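Local structure of polysialic acid O-acetyltransferase (Escherichia coli, 3JQY) at residues 75-80 with 84-89; 96-101 with 106-111. The protein transfers acetyl groups from acetyl-CoA to the O7 or O9 hydroxyls of long capsular polysialic acid chains, working as a homotrimer of left-handed beta-helices. All blocks are in the same frame, centred on the assembly; numbering follows the deposited sequence.

Contacts 1 and 2 lie in successive coils of one left-handed beta-helix. Both are core contacts, though contact 1 runs out at its corner to the exposed Arg80, while the touching residues of contact 2 are all buried. Each joins a strand of one face to a strand of the next across the corner between them: 75-80 with 84-89, then 96-101 with 106-111. Strands 71-80 and 97-101 are neighbours in one parallel sheet, 85-88 and 105-108 in another, so the contacts stack with centres about 6 Å apart. The chemistry differs: contact 1 adds a phenylalanine ring in the interior and an asparagine amide at the corner, whereas contact 2 is purely aliphatic and rests on three side chains.

Contact 1 (75-80 with 84-89); sequences LTVIFR and NYVRIH
Leu75 and Ile88 open the contact tip to tip, CD2 of Leu75 lying 4.1 Å from CD1 of Ile88. Two residues on, Val77 sends CG1 to CG2 of Val86, still a purely aliphatic meeting inside the left-handed beta-helix. Phe79 does the most. Its CG stands beside the backbone N (chi1 -71°), and the ring reaches inward with CE2 3.7 Å from Val86 CG2 and its CD2 edge 3.4 Å from Asn84 CB, which lies in the ring plane. The ring and the Asn84 amide pass each other in opposite directions, their planes 40° apart, while Phe57 of the preceding coil meets the ring nearly parallel. At the corner, Asn84 ND2 donates to Arg80 O (3.1 Å, N-H...O angle 150°) from above the carbonyl plane, and its OD1 accepts from Ser104 N in the coil that follows. A leucine here would probably leave both the Arg80 carbonyl and the Ser104 amide without these side-chain partners at the turn. The chemistry thus divides along the contact: aliphatic and aromatic carbon fills the interior, and one buried amide, used at both ends, ties the corner of its own coil to the next.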
ATOM      1  N   LEU B  75       1.234  -4.823 -20.993  1.00 10.69           N
ATOM      2  CA  LEU B  75      -0.009  -4.066 -21.015  1.00 13.69           C
ATOM      3  C   LEU B  75      -1.172  -4.999 -21.355  1.00 15.20           C
ATOM      4  O   LEU B  75      -1.081  -5.789 -22.297  1.00 15.37           O
ATOM      5  CB  LEU B  75       0.084  -2.961 -22.066  1.00 10.51           C
ATOM      6  CG  LEU B  75      -1.222  -2.213 -22.342  1.00 11.55           C
ATOM      7  CD1 LEU B  75      -1.604  -1.369 -21.139  1.00 16.77           C
ATOM      8  CD2 LEU B  75      -1.086  -1.350 -23.589  1.00 13.72           C
ATOM      9  N   THR B  76      -2.254  -4.907 -20.583  1.00 13.72           N
ATOM     10  CA  THR B  76      -3.493  -5.623 -20.873  1.00 12.83           C
ATOM     11  C   THR B  76      -4.606  -4.590 -20.962  1.00 16.30           C
ATOM     12  O   THR B  76      -4.799  -3.804 -20.038  1.00 16.06           O
ATOM     13  CB  THR B  76      -3.851  -6.643 -19.771  1.00 17.43           C
ATOM     14  OG1 THR B  76      -2.784  -7.586 -19.616  1.00 17.88           O
ATOM     15  CG2 THR B  76      -5.141  -7.399 -20.127  1.00 18.52           C
ATOM     16  N   VAL B  77      -5.312  -4.579 -22.086  1.00 14.55           N
ATOM     17  CA  VAL B  77      -6.459  -3.695 -22.275  1.00 13.71           C
ATOM     18  C   VAL B  77      -7.703  -4.555 -22.419  1.00 13.57           C
ATOM     19  O   VAL B  77      -7.792  -5.375 -23.327  1.00 14.21           O
ATOM     20  CB  VAL B  77      -6.309  -2.813 -23.530  1.00 14.25           C
ATOM     21  CG1 VAL B  77      -7.472  -1.860 -23.632  1.00 13.77           C
ATOM     22  CG2 VAL B  77      -4.993  -2.044 -23.489  1.00 12.69           C
ATOM     23  N   ILE B  78      -8.644  -4.387 -21.495  1.00 13.31           N
ATOM     24  CA  ILE B  78      -9.869  -5.170 -21.520  1.00 11.63           C
ATOM     25  C   ILE B  78     -11.051  -4.264 -21.808  1.00 11.81           C
ATOM     26  O   ILE B  78     -11.225  -3.233 -21.156  1.00 13.33           O
ATOM     27  CB  ILE B  78     -10.103  -5.906 -20.190  1.00 13.78           C
ATOM     28  CG1 ILE B  78      -8.922  -6.825 -19.886  1.00 14.94           C
ATOM     29  CG2 ILE B  78     -11.415  -6.689 -20.248  1.00 15.30           C
ATOM     30  CD1 ILE B  78      -8.996  -7.491 -18.536  1.00 20.30           C
ATOM     31  N   PHE B  79     -11.852  -4.648 -22.796  1.00 12.39           N
ATOM     32  CA  PHE B  79     -13.067  -3.912 -23.143  1.00 11.31           C
ATOM     33  C   PHE B  79     -14.283  -4.689 -22.649  1.00 11.87           C
ATOM     34  O   PHE B  79     -14.502  -5.828 -23.067  1.00 17.14           O
ATOM     35  CB  PHE B  79     -13.168  -3.725 -24.662  1.00 13.19           C
ATOM     36  CG  PHE B  79     -12.180  -2.746 -25.220  1.00 15.14           C
ATOM     37  CD1 PHE B  79     -10.976  -3.184 -25.754  1.00 17.21           C
ATOM     38  CD2 PHE B  79     -12.447  -1.389 -25.200  1.00 12.82           C
ATOM     39  CE1 PHE B  79     -10.058  -2.284 -26.267  1.00 14.43           C
ATOM     40  CE2 PHE B  79     -11.531  -0.478 -25.719  1.00 14.76           C
ATOM     41  CZ  PHE B  79     -10.340  -0.926 -26.249  1.00 13.23           C
ATOM     42  N   ARG B  80     -15.056  -4.084 -21.753  1.00 11.11           N
ATOM     43  CA  ARG B  80     -16.285  -4.708 -21.252  1.00 14.21           C
ATOM     44  C   ARG B  80     -17.488  -3.936 -21.777  1.00 12.42           C
ATOM     45  O   ARG B  80     -17.611  -2.734 -21.565  1.00 14.31           O
ATOM     46  CB  ARG B  80     -16.296  -4.740 -19.720  1.00 14.60           C
ATOM     47  CG  ARG B  80     -15.106  -5.464 -19.099  1.00 19.32           C
ATOM     48  CD  ARG B  80     -15.377  -5.771 -17.632  1.00 19.48           C
ATOM     49  NE  ARG B  80     -14.160  -6.069 -16.878  1.00 23.31           N
ATOM     50  CZ  ARG B  80     -13.517  -7.230 -16.923  1.00 28.08           C
ATOM     51  NH1 ARG B  80     -13.961  -8.212 -17.699  1.00 30.53           N
ATOM     52  NH2 ARG B  80     -12.420  -7.402 -16.199  1.00 27.74           N
ATOM     53  N   ASN B  84     -16.705   1.453 -26.216  1.00 13.40           N
ATOM     54  CA  ASN B  84     -15.538   1.957 -25.494  1.00 11.60           C
ATOM     55  C   ASN B  84     -14.446   2.398 -26.458  1.00 12.53           C
ATOM     56  O   ASN B  84     -14.406   1.949 -27.603  1.00 13.46           O
ATOM     57  CB  ASN B  84     -14.958   0.869 -24.579  1.00 12.91           C
ATOM     58  CG  ASN B  84     -15.948   0.391 -23.534  1.00 14.14           C
ATOM     59  OD1 ASN B  84     -16.231   1.089 -22.569  1.00 12.88           O
ATOM     60  ND2 ASN B  84     -16.451  -0.819 -23.711  1.00 11.57           N
ATOM     61  N   TYR B  85     -13.545   3.254 -25.979  1.00 11.97           N
ATOM     62  CA  TYR B  85     -12.505   3.858 -26.815  1.00 10.79           C
ATOM     63  C   TYR B  85     -11.266   4.051 -25.957  1.00 11.69           C
ATOM     64  O   TYR B  85     -11.338   4.649 -24.885  1.00 12.68           O
ATOM     65  CB  TYR B  85     -12.993   5.217 -27.322  1.00 10.08           C
ATOM     66  CG  TYR B  85     -12.015   6.014 -28.165  1.00 13.66           C
ATOM     67  CD1 TYR B  85     -11.913   5.808 -29.536  1.00 19.59           C
ATOM     68  CD2 TYR B  85     -11.218   6.999 -27.589  1.00 20.02           C
ATOM     69  CE1 TYR B  85     -11.032   6.554 -30.311  1.00 22.00           C
ATOM     70  CE2 TYR B  85     -10.337   7.749 -28.355  1.00 17.76           C
ATOM     71  CZ  TYR B  85     -10.246   7.522 -29.709  1.00 25.90           C
ATOM     72  OH  TYR B  85      -9.364   8.271 -30.455  1.00 27.22           O
ATOM     73  N   VAL B  86     -10.141   3.513 -26.413  1.00 11.94           N
ATOM     74  CA  VAL B  86      -8.862   3.711 -25.738  1.00 10.53           C
ATOM     75  C   VAL B  86      -7.845   4.171 -26.780  1.00 12.74           C
ATOM     76  O   VAL B  86      -7.675   3.527 -27.821  1.00 10.42           O
ATOM     77  CB  VAL B  86      -8.356   2.412 -25.063  1.00 10.13           C
ATOM     78  CG1 VAL B  86      -6.970   2.616 -24.441  1.00  8.47           C
ATOM     79  CG2 VAL B  86      -9.349   1.932 -24.001  1.00 10.23           C
ATOM     80  N   ARG B  87      -7.184   5.294 -26.509  1.00  9.51           N
ATOM     81  CA  ARG B  87      -6.176   5.804 -27.427  1.00  9.99           C
ATOM     82  C   ARG B  87      -4.909   6.132 -26.671  1.00 11.07           C
ATOM     83  O   ARG B  87      -4.929   6.901 -25.700  1.00 11.58           O
ATOM     84  CB  ARG B  87      -6.660   7.055 -28.159  1.00 12.12           C
ATOM     85  CG  ARG B  87      -5.622   7.638 -29.114  1.00 14.25           C
ATOM     86  CD  ARG B  87      -6.137   8.922 -29.785  1.00 15.55           C
ATOM     87  NE  ARG B  87      -5.145   9.501 -30.696  1.00 20.37           N
ATOM     88  CZ  ARG B  87      -5.319  10.629 -31.382  1.00 29.27           C
ATOM     89  NH1 ARG B  87      -6.450  11.314 -31.265  1.00 30.51           N
ATOM     90  NH2 ARG B  87      -4.357  11.078 -32.184  1.00 29.44           N
ATOM     91  N   ILE B  88      -3.809   5.545 -27.122  1.00 11.14           N
ATOM     92  CA  ILE B  88      -2.515   5.781 -26.506  1.00 10.41           C
ATOM     93  C   ILE B  88      -1.625   6.517 -27.501  1.00 10.94           C
ATOM     94  O   ILE B  88      -1.281   5.984 -28.552  1.00 12.65           O
ATOM     95  CB  ILE B  88      -1.874   4.463 -26.061  1.00 11.04           C
ATOM     96  CG1 ILE B  88      -2.800   3.736 -25.078  1.00 15.30           C
ATOM     97  CG2 ILE B  88      -0.505   4.713 -25.436  1.00 11.90           C
ATOM     98  CD1 ILE B  88      -2.262   2.417 -24.574  1.00 17.07           C
ATOM     99  N   HIS B  89      -1.267   7.751 -27.162  1.00 10.86           N
ATOM    100  CA  HIS B  89      -0.558   8.635 -28.093  1.00 12.46           C
ATOM    101  C   HIS B  89       0.931   8.319 -28.231  1.00 12.70           C
ATOM    102  O   HIS B  89       1.532   7.690 -27.361  1.00 13.49           O
ATOM    103  CB  HIS B  89      -0.716  10.095 -27.666  1.00 11.53           C
ATOM    104  CG  HIS B  89      -2.051  10.693 -27.990  1.00 14.51           C
ATOM    105  ND1 HIS B  89      -3.209  10.342 -27.330  1.00 18.97           N
ATOM    106  CD2 HIS B  89      -2.403  11.651 -28.882  1.00 14.11           C
ATOM    107  CE1 HIS B  89      -4.219  11.045 -27.811  1.00 18.78           C
ATOM    108  NE2 HIS B  89      -3.757  11.846 -28.754  1.00 29.47           N
TER

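Contact 2 (96-101 with 106-111)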
ATOM      1  N   GLY B  96       0.761  -2.259 -17.343  1.00 15.26           N
ATOM      2  CA  GLY B  96      -0.393  -2.372 -16.469  1.00 11.73           C
ATOM      3  C   GLY B  96      -1.699  -2.796 -17.111  1.00 14.60           C
ATOM      4  O   GLY B  96      -1.723  -3.424 -18.171  1.00 16.63           O
ATOM      5  N   ASP B  97      -2.795  -2.452 -16.445  1.00 14.36           N
ATOM      6  CA  ASP B  97      -4.108  -2.930 -16.843  1.00 14.99           C
ATOM      7  C   ASP B  97      -5.061  -1.772 -17.058  1.00 16.71           C
ATOM      8  O   ASP B  97      -5.296  -0.982 -16.146  1.00 15.97           O
ATOM      9  CB  ASP B  97      -4.671  -3.848 -15.762  1.00 12.44           C
ATOM     10  CG  ASP B  97      -3.869  -5.130 -15.616  1.00 23.70           C
ATOM     11  OD1 ASP B  97      -3.168  -5.280 -14.597  1.00 43.83           O
ATOM     12  OD2 ASP B  97      -3.929  -5.977 -16.533  1.00 31.59           O
ATOM     13  N   ILE B  98      -5.621  -1.686 -18.259  1.00 11.18           N
ATOM     14  CA  ILE B  98      -6.633  -0.684 -18.551  1.00 11.51           C
ATOM     15  C   ILE B  98      -7.951  -1.386 -18.837  1.00 12.80           C
ATOM     16  O   ILE B  98      -8.042  -2.175 -19.770  1.00 13.67           O
ATOM     17  CB  ILE B  98      -6.269   0.155 -19.789  1.00 11.27           C
ATOM     18  CG1 ILE B  98      -4.955   0.915 -19.565  1.00 14.42           C
ATOM     19  CG2 ILE B  98      -7.402   1.119 -20.121  1.00 14.26           C
ATOM     20  CD1 ILE B  98      -4.475   1.659 -20.808  1.00 18.33           C
ATOM     21  N   VAL B  99      -8.969  -1.102 -18.035  1.00 13.35           N
ATOM     22  CA  VAL B  99     -10.285  -1.690 -18.262  1.00 12.32           C
ATOM     23  C   VAL B  99     -11.281  -0.592 -18.622  1.00 11.87           C
ATOM     24  O   VAL B  99     -11.544   0.306 -17.816  1.00 14.36           O
ATOM     25  CB  VAL B  99     -10.763  -2.500 -17.036  1.00 16.12           C
ATOM     26  CG1 VAL B  99     -12.111  -3.169 -17.314  1.00 16.20           C
ATOM     27  CG2 VAL B  99      -9.707  -3.538 -16.655  1.00 16.12           C
ATOM     28  N   ALA B 100     -11.821  -0.675 -19.838  1.00 10.94           N
ATOM     29  CA  ALA B 100     -12.787   0.294 -20.359  1.00  9.77           C
ATOM     30  C   ALA B 100     -14.155  -0.364 -20.409  1.00 14.32           C
ATOM     31  O   ALA B 100     -14.367  -1.316 -21.159  1.00 12.92           O
ATOM     32  CB  ALA B 100     -12.372   0.774 -21.755  1.00  9.28           C
ATOM     33  N   THR B 101     -15.081   0.151 -19.609  1.00 12.17           N
ATOM     34  CA  THR B 101     -16.318  -0.567 -19.322  1.00 12.56           C
ATOM     35  C   THR B 101     -17.547   0.245 -19.690  1.00 13.55           C
ATOM     36  O   THR B 101     -17.687   1.402 -19.288  1.00 14.54           O
ATOM     37  CB  THR B 101     -16.408  -0.916 -17.814  1.00 18.53           C
ATOM     38  OG1 THR B 101     -15.337  -1.797 -17.454  1.00 20.25           O
ATOM     39  CG2 THR B 101     -17.738  -1.579 -17.492  1.00 20.89           C
ATOM     40  N   VAL B 106     -10.635   6.100 -22.520  1.00 10.78           N
ATOM     41  CA  VAL B 106      -9.386   6.224 -21.781  1.00 12.78           C
ATOM     42  C   VAL B 106      -8.365   6.741 -22.775  1.00 12.80           C
ATOM     43  O   VAL B 106      -8.161   6.137 -23.820  1.00 12.10           O
ATOM     44  CB  VAL B 106      -8.930   4.884 -21.187  1.00 10.12           C
ATOM     45  CG1 VAL B 106      -7.579   5.033 -20.487  1.00 13.03           C
ATOM     46  CG2 VAL B 106      -9.982   4.358 -20.199  1.00 12.28           C
ATOM     47  N   ILE B 107      -7.758   7.877 -22.458  1.00 10.48           N
ATOM     48  CA  ILE B 107      -6.799   8.517 -23.349  0.56 11.16           C
ATOM     49  C   ILE B 107      -5.508   8.789 -22.600  1.00 12.87           C
ATOM     50  O   ILE B 107      -5.532   9.296 -21.485  1.00 15.94           O
ATOM     51  CB  ILE B 107      -7.327   9.866 -23.890  0.56 12.53           C
ATOM     52  CG1 ILE B 107      -8.739   9.715 -24.464  0.56 14.47           C
ATOM     53  CG2 ILE B 107      -6.358  10.448 -24.921  0.56 15.80           C
ATOM     54  CD1 ILE B 107      -8.863   8.665 -25.539  0.56 13.80           C
ATOM     55  N   ILE B 108      -4.386   8.448 -23.220  1.00 11.45           N
ATOM     56  CA  ILE B 108      -3.078   8.693 -22.633  1.00  9.15           C
ATOM     57  C   ILE B 108      -2.240   9.503 -23.621  1.00 12.06           C
ATOM     58  O   ILE B 108      -2.034   9.085 -24.756  1.00 12.24           O
ATOM     59  CB  ILE B 108      -2.395   7.371 -22.301  1.00  8.97           C
ATOM     60  CG1 ILE B 108      -3.249   6.597 -21.281  1.00 16.37           C
ATOM     61  CG2 ILE B 108      -0.980   7.616 -21.777  1.00 14.17           C
ATOM     62  CD1 ILE B 108      -2.740   5.213 -20.969  1.00 26.02           C
ATOM     63  N   GLY B 109      -1.782  10.672 -23.189  1.00 10.89           N
ATOM     64  CA  GLY B 109      -1.146  11.632 -24.077  1.00 15.94           C
ATOM     65  C   GLY B 109       0.279  11.299 -24.491  1.00 13.25           C
ATOM     66  O   GLY B 109       0.850  10.295 -24.073  1.00 14.36           O
ATOM     67  N   ARG B 110       0.856  12.175 -25.307  1.00 10.54           N
ATOM     68  CA  ARG B 110       2.189  11.976 -25.868  1.00 13.46           C
ATOM     69  C   ARG B 110       3.305  12.079 -24.838  1.00 12.02           C
ATOM     70  O   ARG B 110       3.254  12.919 -23.935  1.00 12.03           O
ATOM     71  CB  ARG B 110       2.440  13.017 -26.968  1.00 15.34           C
ATOM     72  CG  ARG B 110       1.485  12.908 -28.131  1.00 12.54           C
ATOM     73  CD  ARG B 110       1.888  13.850 -29.262  1.00 27.23           C
ATOM     74  NE  ARG B 110       1.482  15.226 -29.003  1.00 34.27           N
ATOM     75  CZ  ARG B 110       0.323  15.748 -29.395  1.00 48.20           C
ATOM     76  NH1 ARG B 110      -0.550  15.007 -30.066  1.00 46.20           N
ATOM     77  NH2 ARG B 110       0.034  17.014 -29.118  1.00 55.24           N
ATOM     78  N   ARG B 111       4.320  11.230 -24.995  1.00 12.97           N
ATOM     79  CA  ARG B 111       5.531  11.295 -24.182  1.00 14.68           C
ATOM     80  C   ARG B 111       5.264  11.099 -22.695  1.00 17.52           C
ATOM     81  O   ARG B 111       6.044  11.536 -21.853  1.00 17.10           O
ATOM     82  CB  ARG B 111       6.268  12.622 -24.411  1.00 14.47           C
ATOM     83  CG  ARG B 111       6.630  12.876 -25.877  1.00 16.13           C
ATOM     84  CD  ARG B 111       7.165  14.285 -26.092  1.00 19.70           C
ATOM     85  NE  ARG B 111       6.224  15.308 -25.634  1.00 19.41           N
ATOM     86  CZ  ARG B 111       5.290  15.873 -26.392  1.00 20.27           C
ATOM     87  NH1 ARG B 111       5.152  15.528 -27.669  1.00 19.50           N
ATOM     88  NH2 ARG B 111       4.485  16.787 -25.871  1.00 18.59           N
TER
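Ile98 faces both Val106 and Ile108 across the interior of a left-handed parallel beta-helix, the fold of the hexapeptide-repeat transferases. Strands 97-101 and 105-108 belong to different faces of the same coil, and they meet here through side chains alone. Ile98 divides the work between its two branches. The short one, CG2, lies anti to the backbone N and comes at Val106 obliquely, 3.9 Å from CG1 and 4.1 Å from CG2, so that one methyl sits against both arms of the valine. The long branch, CG1 with CD1, stands beside the backbone N (chi1 -61°) and is fully extended (chi2 175°), which carries its end across to Ile108. Ile108 has the same two torsions, and the two extended arms, coming from adjacent faces of the prism, meet tip to tip. All three residues are buried, and the 148 Å² buried between the segments comes mostly from these three side chains.

The neighbouring coil continues the same filling: Val86 touches both Val106 and Ala100, and Phe79 touches Ala100 as well. On the side of the coil that follows, Asp97 forms backbone hydrogen bonds with Phe118 and Val120, while Thr122 OG1 bonds to Val99 O and Thr101 N. Contact 2 is thus a cross-section of the helix core, away from the acetyl-CoA residues inferred from relatives. Its far end is a single methyl pair, CD1 of Ile98 set 4.0 Å from CD1 of Ile108.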